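Local atomic coordinates of EDTA monooxygenase (EDTA-degrading bacterium BNC1, PDB entry 5DQP), a protein that probably acts as an FMN-dependent monooxygenase in EDTA degradation, incorporating molecular oxygen with the help of a partner flavin reductase. Residues I50-L55 / G90-A95; V9-S14 / G380-A385. One frame throughout, in Å; residues are numbered along the deposited sequence. Where two conformers were deposited one is given.

Overall arrangement
From the N terminus the chain first lays down strand 7-11, the end of which enters interaction 2, and then, past helix 35-47, strand 52-55. Interaction 1 pairs that strand with 90-96 after a return through helix 75-85, a short loop of one beta-alpha-beta unit. Interaction 2 waits for strand 380-383, so it closes a loop of most of the chain, and interaction 1 is nested wholly inside it; sequence distance and spatial distance thus part company in a closed barrel. Strand 52-55 is also the neighbour of 7-11, hence the two contacts touch: the backbones of Phe54 and Leu12 probably share a hydrogen bond.

Interaction 1: I50-L55 / G90-A95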
ATOM      1  N   ILE A  50     -22.120   4.499   2.881  1.00 20.62           N
ATOM      2  CA  ILE A  50     -21.389   3.712   3.865  1.00 17.04           C
ATOM      3  C   ILE A  50     -20.218   4.546   4.360  1.00 19.44           C
ATOM      4  O   ILE A  50     -19.608   5.299   3.594  1.00 17.74           O
ATOM      5  CB  ILE A  50     -20.939   2.372   3.255  1.00 16.36           C
ATOM      6  CG1 ILE A  50     -22.157   1.569   2.774  1.00 16.37           C
ATOM      7  CG2 ILE A  50     -20.172   1.545   4.270  1.00 18.95           C
ATOM      8  CD1 ILE A  50     -23.319   1.449   3.770  1.00 18.68           C
ATOM      9  N   ASP A  51     -19.915   4.454   5.662  1.00 17.76           N
ATOM     10  CA  ASP A  51     -18.866   5.311   6.198  1.00 19.59           C
ATOM     11  C   ASP A  51     -17.483   4.883   5.717  1.00 19.71           C
ATOM     12  O   ASP A  51     -16.648   5.739   5.407  1.00 18.50           O
ATOM     13  CB  ASP A  51     -18.931   5.344   7.718  1.00 18.93           C
ATOM     14  CG  ASP A  51     -20.203   5.988   8.207  1.00 20.11           C
ATOM     15  OD1 ASP A  51     -20.358   7.213   7.988  1.00 19.87           O
ATOM     16  OD2 ASP A  51     -21.055   5.270   8.770  1.00 19.03           O
ATOM     17  N   ALA A  52     -17.218   3.578   5.635  1.00 16.72           N
ATOM     18  CA  ALA A  52     -15.911   3.124   5.161  1.00 16.74           C
ATOM     19  C   ALA A  52     -16.013   1.689   4.660  1.00 18.78           C
ATOM     20  O   ALA A  52     -16.880   0.930   5.104  1.00 21.07           O
ATOM     21  CB  ALA A  52     -14.850   3.211   6.271  1.00 16.77           C
ATOM     22  N   PHE A  53     -15.126   1.323   3.726  1.00 14.78           N
ATOM     23  CA  PHE A  53     -14.934  -0.088   3.461  1.00 16.30           C
ATOM     24  C   PHE A  53     -13.877  -0.622   4.425  1.00 18.44           C
ATOM     25  O   PHE A  53     -13.158   0.128   5.089  1.00 16.02           O
ATOM     26  CB  PHE A  53     -14.554  -0.359   1.987  1.00 19.28           C
ATOM     27  CG  PHE A  53     -13.247   0.296   1.538  1.00 17.83           C
ATOM     28  CD1 PHE A  53     -12.032  -0.316   1.774  1.00 16.18           C
ATOM     29  CD2 PHE A  53     -13.256   1.516   0.870  1.00 13.42           C
ATOM     30  CE1 PHE A  53     -10.842   0.281   1.388  1.00 15.06           C
ATOM     31  CE2 PHE A  53     -12.080   2.119   0.459  1.00 17.92           C
ATOM     32  CZ  PHE A  53     -10.865   1.505   0.720  1.00 20.54           C
ATOM     33  N   PHE A  54     -13.808  -1.940   4.521  1.00 16.46           N
ATOM     34  CA  PHE A  54     -12.833  -2.594   5.368  1.00 19.25           C
ATOM     35  C   PHE A  54     -12.172  -3.735   4.609  1.00 15.96           C
ATOM     36  O   PHE A  54     -12.841  -4.505   3.910  1.00 19.74           O
ATOM     37  CB  PHE A  54     -13.512  -3.120   6.645  1.00 22.89           C
ATOM     38  CG  PHE A  54     -12.667  -4.080   7.437  1.00 22.70           C
ATOM     39  CD1 PHE A  54     -11.496  -3.652   8.031  1.00 21.18           C
ATOM     40  CD2 PHE A  54     -13.065  -5.393   7.617  1.00 25.96           C
ATOM     41  CE1 PHE A  54     -10.723  -4.507   8.775  1.00 23.48           C
ATOM     42  CE2 PHE A  54     -12.293  -6.279   8.386  1.00 26.64           C
ATOM     43  CZ  PHE A  54     -11.126  -5.832   8.958  1.00 26.31           C
ATOM     44  N   LEU A  55     -10.863  -3.850   4.773  1.00 14.63           N
ATOM     45  CA  LEU A  55     -10.075  -4.926   4.199  1.00 20.58           C
ATOM     46  C   LEU A  55      -9.399  -5.687   5.327  1.00 17.86           C
ATOM     47  O   LEU A  55      -8.575  -5.127   6.054  1.00 19.23           O
ATOM     48  CB  LEU A  55      -9.038  -4.376   3.213  1.00 17.60           C
ATOM     49  CG  LEU A  55      -9.618  -3.780   1.929  1.00 16.46           C
ATOM     50  CD1 LEU A  55      -8.514  -3.070   1.122  1.00 15.25           C
ATOM     51  CD2 LEU A  55     -10.282  -4.851   1.090  1.00 21.35           C
ATOM     52  N   GLY A  90     -14.604   6.247   3.317  1.00 18.78           N
ATOM     53  CA  GLY A  90     -13.415   5.885   4.050  1.00 18.23           C
ATOM     54  C   GLY A  90     -12.972   4.461   3.768  1.00 19.86           C
ATOM     55  O   GLY A  90     -13.635   3.680   3.077  1.00 20.41           O
ATOM     56  N   GLY A  91     -11.823   4.117   4.334  1.00 19.21           N
ATOM     57  CA  GLY A  91     -11.302   2.777   4.204  1.00 14.27           C
ATOM     58  C   GLY A  91     -10.544   2.402   5.454  1.00 22.21           C
ATOM     59  O   GLY A  91      -9.907   3.251   6.075  1.00 21.45           O
ATOM     60  N   ILE A  92     -10.631   1.137   5.845  1.00 15.31           N
ATOM     61  CA  ILE A  92      -9.954   0.616   7.019  1.00 14.40           C
ATOM     62  C   ILE A  92      -9.147  -0.571   6.547  1.00 18.67           C
ATOM     63  O   ILE A  92      -9.712  -1.513   5.980  1.00 20.94           O
ATOM     64  CB  ILE A  92     -10.950   0.194   8.113  1.00 18.52           C
ATOM     65  CG1 ILE A  92     -11.772   1.420   8.582  1.00 21.05           C
ATOM     66  CG2 ILE A  92     -10.230  -0.541   9.253  1.00 12.80           C
ATOM     67  CD1 ILE A  92     -13.095   1.050   9.311  1.00 18.82           C
ATOM     68  N   VAL A  93      -7.839  -0.536   6.778  1.00 15.89           N
ATOM     69  CA  VAL A  93      -6.936  -1.578   6.304  1.00 18.37           C
ATOM     70  C   VAL A  93      -6.302  -2.310   7.485  1.00 16.01           C
ATOM     71  O   VAL A  93      -5.946  -1.704   8.504  1.00 19.82           O
ATOM     72  CB  VAL A  93      -5.880  -0.984   5.353  1.00 20.61           C
ATOM     73  CG1 VAL A  93      -6.593  -0.328   4.167  1.00 22.95           C
ATOM     74  CG2 VAL A  93      -5.040   0.051   6.053  1.00 22.98           C
ATOM     75  N   THR A  94      -6.185  -3.624   7.350  1.00 18.31           N
ATOM     76  CA  THR A  94      -5.562  -4.462   8.360  1.00 19.21           C
ATOM     77  C   THR A  94      -4.061  -4.545   8.130  1.00 21.24           C
ATOM     78  O   THR A  94      -3.617  -4.852   7.018  1.00 20.62           O
ATOM     79  CB  THR A  94      -6.162  -5.870   8.324  1.00 19.63           C
ATOM     80  OG1 THR A  94      -7.550  -5.795   8.618  1.00 19.22           O
ATOM     81  CG2 THR A  94      -5.466  -6.793   9.331  1.00 21.42           C
ATOM     82  N   ALA A  95      -3.282  -4.320   9.190  1.00 14.75           N
ATOM     83  CA  ALA A  95      -1.878  -4.703   9.131  1.00 17.67           C
ATOM     84  C   ALA A  95      -1.400  -5.122  10.520  1.00 22.89           C
ATOM     85  O   ALA A  95      -1.852  -4.585  11.534  1.00 20.10           O
ATOM     86  CB  ALA A  95      -1.012  -3.572   8.576  1.00 19.88           C
TER
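Ala52 to Leu55 pair with Gly90 to Val93 as the two parallel strands of a beta-alpha-beta unit whose connecting helix is 75-85. The amide hydrogen bonds pass alternately between the strands: Gly90 N to Asp51 O, Phe53 N to Gly90 O, Ile92 N to Phe53 O (2.8 Å), and Leu55 N to Ile92 O, which is the straightest of these at 163°. Phe53 points to the face packed by the helix. With CG between the backbone N and the carbonyl carbon (chi1 61°), its ring swings across to the neighbouring strand and lies flat over Gly91, whose CA stands 3.7 Å from the ring centroid in a CH-pi contact. On the face of Ala52 and Phe54, the Phe54 ring crosses Ile92, CD1 touching CG2 at 3.6 Å, while CD1 of Ile92 reaches back toward CB of Ala52. Tyr231 and Trp11 meet the same Phe54 ring edge-to-face. At the C-terminal end, Thr94 OG1 lies 2.8 Å from Leu55 O, with Asn123 OD1 also within hydrogen-bonding reach; its one proton can serve either. Thr94 N adds a weak bond to Leu55 O. Thr94 is predicted to bind FMN, consistent with the usual place of an active site at the C-terminal strand ends of a TIM barrel.

Interaction 2: V9-S14 / G380-A385; sequences VSWLNS and GFVINA
Val9 lies opposite Val382, and Ser10 opposite Ile383, in two parallel strands whose axes approach to 4.5 Å and run at 18° to each other. This pairing joins the first strand of the luciferase-like TIM barrel to strand 380-383, the last of its sheet, and so closes the ring. Three backbone hydrogen bonds hold the register: Val9 N to Phe381 O at 2.9 Å, Ile383 N to Val9 O at 2.7 Å, and Trp11 N to Ile383 O. Side chains alternate between the two faces. Ser10 and Ile383 turn to helix 390-405, meeting Leu392 and Phe395, whereas Val9 and Val382 lie side by side on the other face, their CG1 atoms 4.2 Å apart, with Leu264 packed against both.

Beyond the paired residues the contact passes to Trp11 and Asn384. Trp11 was modelled in two conformers, and the stack that follows is that of one of them. CG of Asn384 stands anti to its N (chi1 -163°), which lays the amide on the indole with the two planes 15° apart. OD1 sits above one face, 3.2 Å from Trp11 CG, and CB makes a CH-pi contact 3.7 Å from the centroid of the five-membered ring. The indole is tied down separately, NE1 being hydrogen-bonded to Ser266 OG. An alanine at Asn384 keeps CB but removes the amide, which would probably leave a gap over the rest of the indole face and let the ring tilt about its NE1 tether. Alongside, a water molecule bridges the two segments, donating to Trp11 O at 2.7 Å and to Ile383 O, the acceptor already used by Trp11 N, and receiving the N-H of Ala385, whose N is 2.9 Å from the water oxygen.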
ATOM      1  N   VAL A   9     -19.979  -0.056   8.095  1.00 17.60           N
ATOM      2  CA  VAL A   9     -18.732  -0.367   7.406  1.00 17.11           C
ATOM      3  C   VAL A   9     -18.934  -1.645   6.608  1.00 21.79           C
ATOM      4  O   VAL A   9     -19.592  -2.576   7.085  1.00 19.65           O
ATOM      5  CB  VAL A   9     -17.572  -0.532   8.415  1.00 20.43           C
ATOM      6  CG1 VAL A   9     -16.278  -0.999   7.677  1.00 18.47           C
ATOM      7  CG2 VAL A   9     -17.357   0.759   9.200  1.00 15.07           C
ATOM      8  N   SER A  10     -18.364  -1.710   5.404  1.00 19.83           N
ATOM      9  CA  SER A  10     -18.581  -2.849   4.511  1.00 19.44           C
ATOM     10  C   SER A  10     -17.270  -3.579   4.243  1.00 20.04           C
ATOM     11  O   SER A  10     -16.328  -2.983   3.712  1.00 18.87           O
ATOM     12  CB  SER A  10     -19.193  -2.409   3.177  1.00 18.61           C
ATOM     13  OG  SER A  10     -18.399  -1.397   2.539  1.00 23.79           O
ATOM     14  N   TRP A  11     -17.212  -4.858   4.616  0.56 22.42           N
ATOM     15  CA  TRP A  11     -16.098  -5.687   4.180  0.56 25.88           C
ATOM     16  C   TRP A  11     -15.994  -5.615   2.669  0.56 22.56           C
ATOM     17  O   TRP A  11     -17.003  -5.613   1.956  0.56 22.19           O
ATOM     18  CB  TRP A  11     -16.277  -7.151   4.566  0.56 24.60           C
ATOM     19  CG  TRP A  11     -16.189  -7.505   5.979  0.56 25.38           C
ATOM     20  CD1 TRP A  11     -17.030  -7.114   6.981  0.56 24.97           C
ATOM     21  CD2 TRP A  11     -15.254  -8.420   6.567  0.56 29.55           C
ATOM     22  NE1 TRP A  11     -16.656  -7.704   8.166  0.56 27.82           N
ATOM     23  CE2 TRP A  11     -15.570  -8.512   7.939  0.56 29.84           C
ATOM     24  CE3 TRP A  11     -14.176  -9.165   6.066  0.56 26.84           C
ATOM     25  CZ2 TRP A  11     -14.839  -9.314   8.825  0.56 30.81           C
ATOM     26  CZ3 TRP A  11     -13.454  -9.962   6.943  0.56 29.79           C
ATOM     27  CH2 TRP A  11     -13.787 -10.029   8.308  0.56 31.25           C
ATOM     28  N   LEU A  12     -14.772  -5.607   2.176  1.00 23.89           N
ATOM     29  CA  LEU A  12     -14.562  -5.526   0.737  1.00 22.26           C
ATOM     30  C   LEU A  12     -13.645  -6.599   0.158  1.00 18.91           C
ATOM     31  O   LEU A  12     -13.394  -6.581  -1.051  1.00 22.32           O
ATOM     32  CB  LEU A  12     -14.020  -4.135   0.356  1.00 17.85           C
ATOM     33  CG  LEU A  12     -14.837  -3.508  -0.788  1.00 28.54           C
ATOM     34  CD1 LEU A  12     -16.319  -3.298  -0.410  1.00 25.89           C
ATOM     35  CD2 LEU A  12     -14.219  -2.202  -1.261  1.00 24.34           C
ATOM     36  N   ASN A  13     -13.187  -7.553   0.956  1.00 19.05           N
ATOM     37  CA  ASN A  13     -12.199  -8.520   0.472  1.00 21.35           C
ATOM     38  C   ASN A  13     -12.718  -9.403  -0.659  1.00 22.28           C
ATOM     39  O   ASN A  13     -13.809  -9.983  -0.581  1.00 19.30           O
ATOM     40  CB  ASN A  13     -11.749  -9.420   1.618  1.00 23.19           C
ATOM     41  CG  ASN A  13     -10.959  -8.673   2.653  1.00 21.64           C
ATOM     42  OD1 ASN A  13     -11.516  -7.951   3.443  1.00 23.21           O
ATOM     43  ND2 ASN A  13      -9.658  -8.854   2.652  1.00 21.41           N
ATOM     44  N   SER A  14     -11.894  -9.548  -1.690  1.00 18.73           N
ATOM     45  CA  SER A  14     -11.971 -10.676  -2.639  1.00 20.43           C
ATOM     46  C   SER A  14     -13.378 -10.759  -3.227  1.00 19.06           C
ATOM     47  O   SER A  14     -13.897  -9.744  -3.717  1.00 22.91           O
ATOM     48  CB  SER A  14     -11.489 -11.936  -1.920  1.00 20.45           C
ATOM     49  OG  SER A  14     -11.524 -13.048  -2.802  1.00 20.40           O
ATOM     50  N   GLY A 380     -23.057   0.793  15.458  1.00 19.25           N
ATOM     51  CA  GLY A 380     -23.145   0.611  14.027  1.00 15.76           C
ATOM     52  C   GLY A 380     -22.699  -0.806  13.748  1.00 20.12           C
ATOM     53  O   GLY A 380     -22.556  -1.600  14.668  1.00 18.27           O
ATOM     54  N   PHE A 381     -22.469  -1.112  12.466  1.00 14.82           N
ATOM     55  CA  PHE A 381     -22.225  -2.503  12.102  1.00 16.34           C
ATOM     56  C   PHE A 381     -21.217  -2.611  10.971  1.00 18.95           C
ATOM     57  O   PHE A 381     -21.088  -1.710  10.145  1.00 19.08           O
ATOM     58  CB  PHE A 381     -23.529  -3.230  11.701  1.00 17.41           C
ATOM     59  CG  PHE A 381     -24.588  -3.155  12.769  1.00 22.81           C
ATOM     60  CD1 PHE A 381     -25.450  -2.069  12.830  1.00 16.56           C
ATOM     61  CD2 PHE A 381     -24.677  -4.131  13.739  1.00 22.45           C
ATOM     62  CE1 PHE A 381     -26.404  -1.980  13.818  1.00 21.96           C
ATOM     63  CE2 PHE A 381     -25.629  -4.054  14.724  1.00 17.34           C
ATOM     64  CZ  PHE A 381     -26.491  -2.953  14.765  1.00 19.57           C
ATOM     65  N   VAL A 382     -20.502  -3.733  10.962  1.00 16.28           N
ATOM     66  CA  VAL A 382     -19.689  -4.160   9.830  1.00 18.98           C
ATOM     67  C   VAL A 382     -20.504  -5.181   9.047  1.00 21.80           C
ATOM     68  O   VAL A 382     -20.841  -6.249   9.571  1.00 24.72           O
ATOM     69  CB  VAL A 382     -18.343  -4.765  10.277  1.00 23.53           C
ATOM     70  CG1 VAL A 382     -17.358  -4.783   9.101  1.00 23.87           C
ATOM     71  CG2 VAL A 382     -17.737  -4.041  11.531  1.00 22.02           C
ATOM     72  N   ILE A 383     -20.802  -4.849   7.800  1.00 18.26           N
ATOM     73  CA  ILE A 383     -21.578  -5.682   6.884  1.00 21.20           C
ATOM     74  C   ILE A 383     -20.616  -6.536   6.066  1.00 21.83           C
ATOM     75  O   ILE A 383     -19.795  -6.009   5.303  1.00 21.34           O
ATOM     76  CB  ILE A 383     -22.434  -4.799   5.960  1.00 19.77           C
ATOM     77  CG1 ILE A 383     -23.302  -3.845   6.776  1.00 21.84           C
ATOM     78  CG2 ILE A 383     -23.267  -5.634   4.981  1.00 22.38           C
ATOM     79  CD1 ILE A 383     -23.392  -2.453   6.117  1.00 29.78           C
ATOM     80  N   ASN A 384     -20.715  -7.845   6.217  1.00 21.59           N
ATOM     81  CA  ASN A 384     -19.814  -8.803   5.584  1.00 15.49           C
ATOM     82  C   ASN A 384     -20.620  -9.508   4.491  1.00 22.23           C
ATOM     83  O   ASN A 384     -21.225 -10.552   4.725  1.00 22.64           O
ATOM     84  CB  ASN A 384     -19.288  -9.768   6.640  1.00 22.83           C
ATOM     85  CG  ASN A 384     -18.055 -10.540   6.205  1.00 37.04           C
ATOM     86  OD1 ASN A 384     -17.498 -10.315   5.122  1.00 30.66           O
ATOM     87  ND2 ASN A 384     -17.602 -11.460   7.075  1.00 33.22           N
ATOM     88  N   ALA A 385     -20.615  -8.942   3.293  1.00 20.14           N
ATOM     89  CA  ALA A 385     -21.518  -9.426   2.244  1.00 20.65           C
ATOM     90  C   ALA A 385     -21.124 -10.830   1.806  1.00 21.87           C
ATOM     91  O   ALA A 385     -19.935 -11.093   1.568  1.00 23.48           O
ATOM     92  CB  ALA A 385     -21.524  -8.472   1.052  1.00 19.35           C
TER
HETATM   93  O   HOH W   1     -19.575  -6.386   2.526  1.00 18.77           O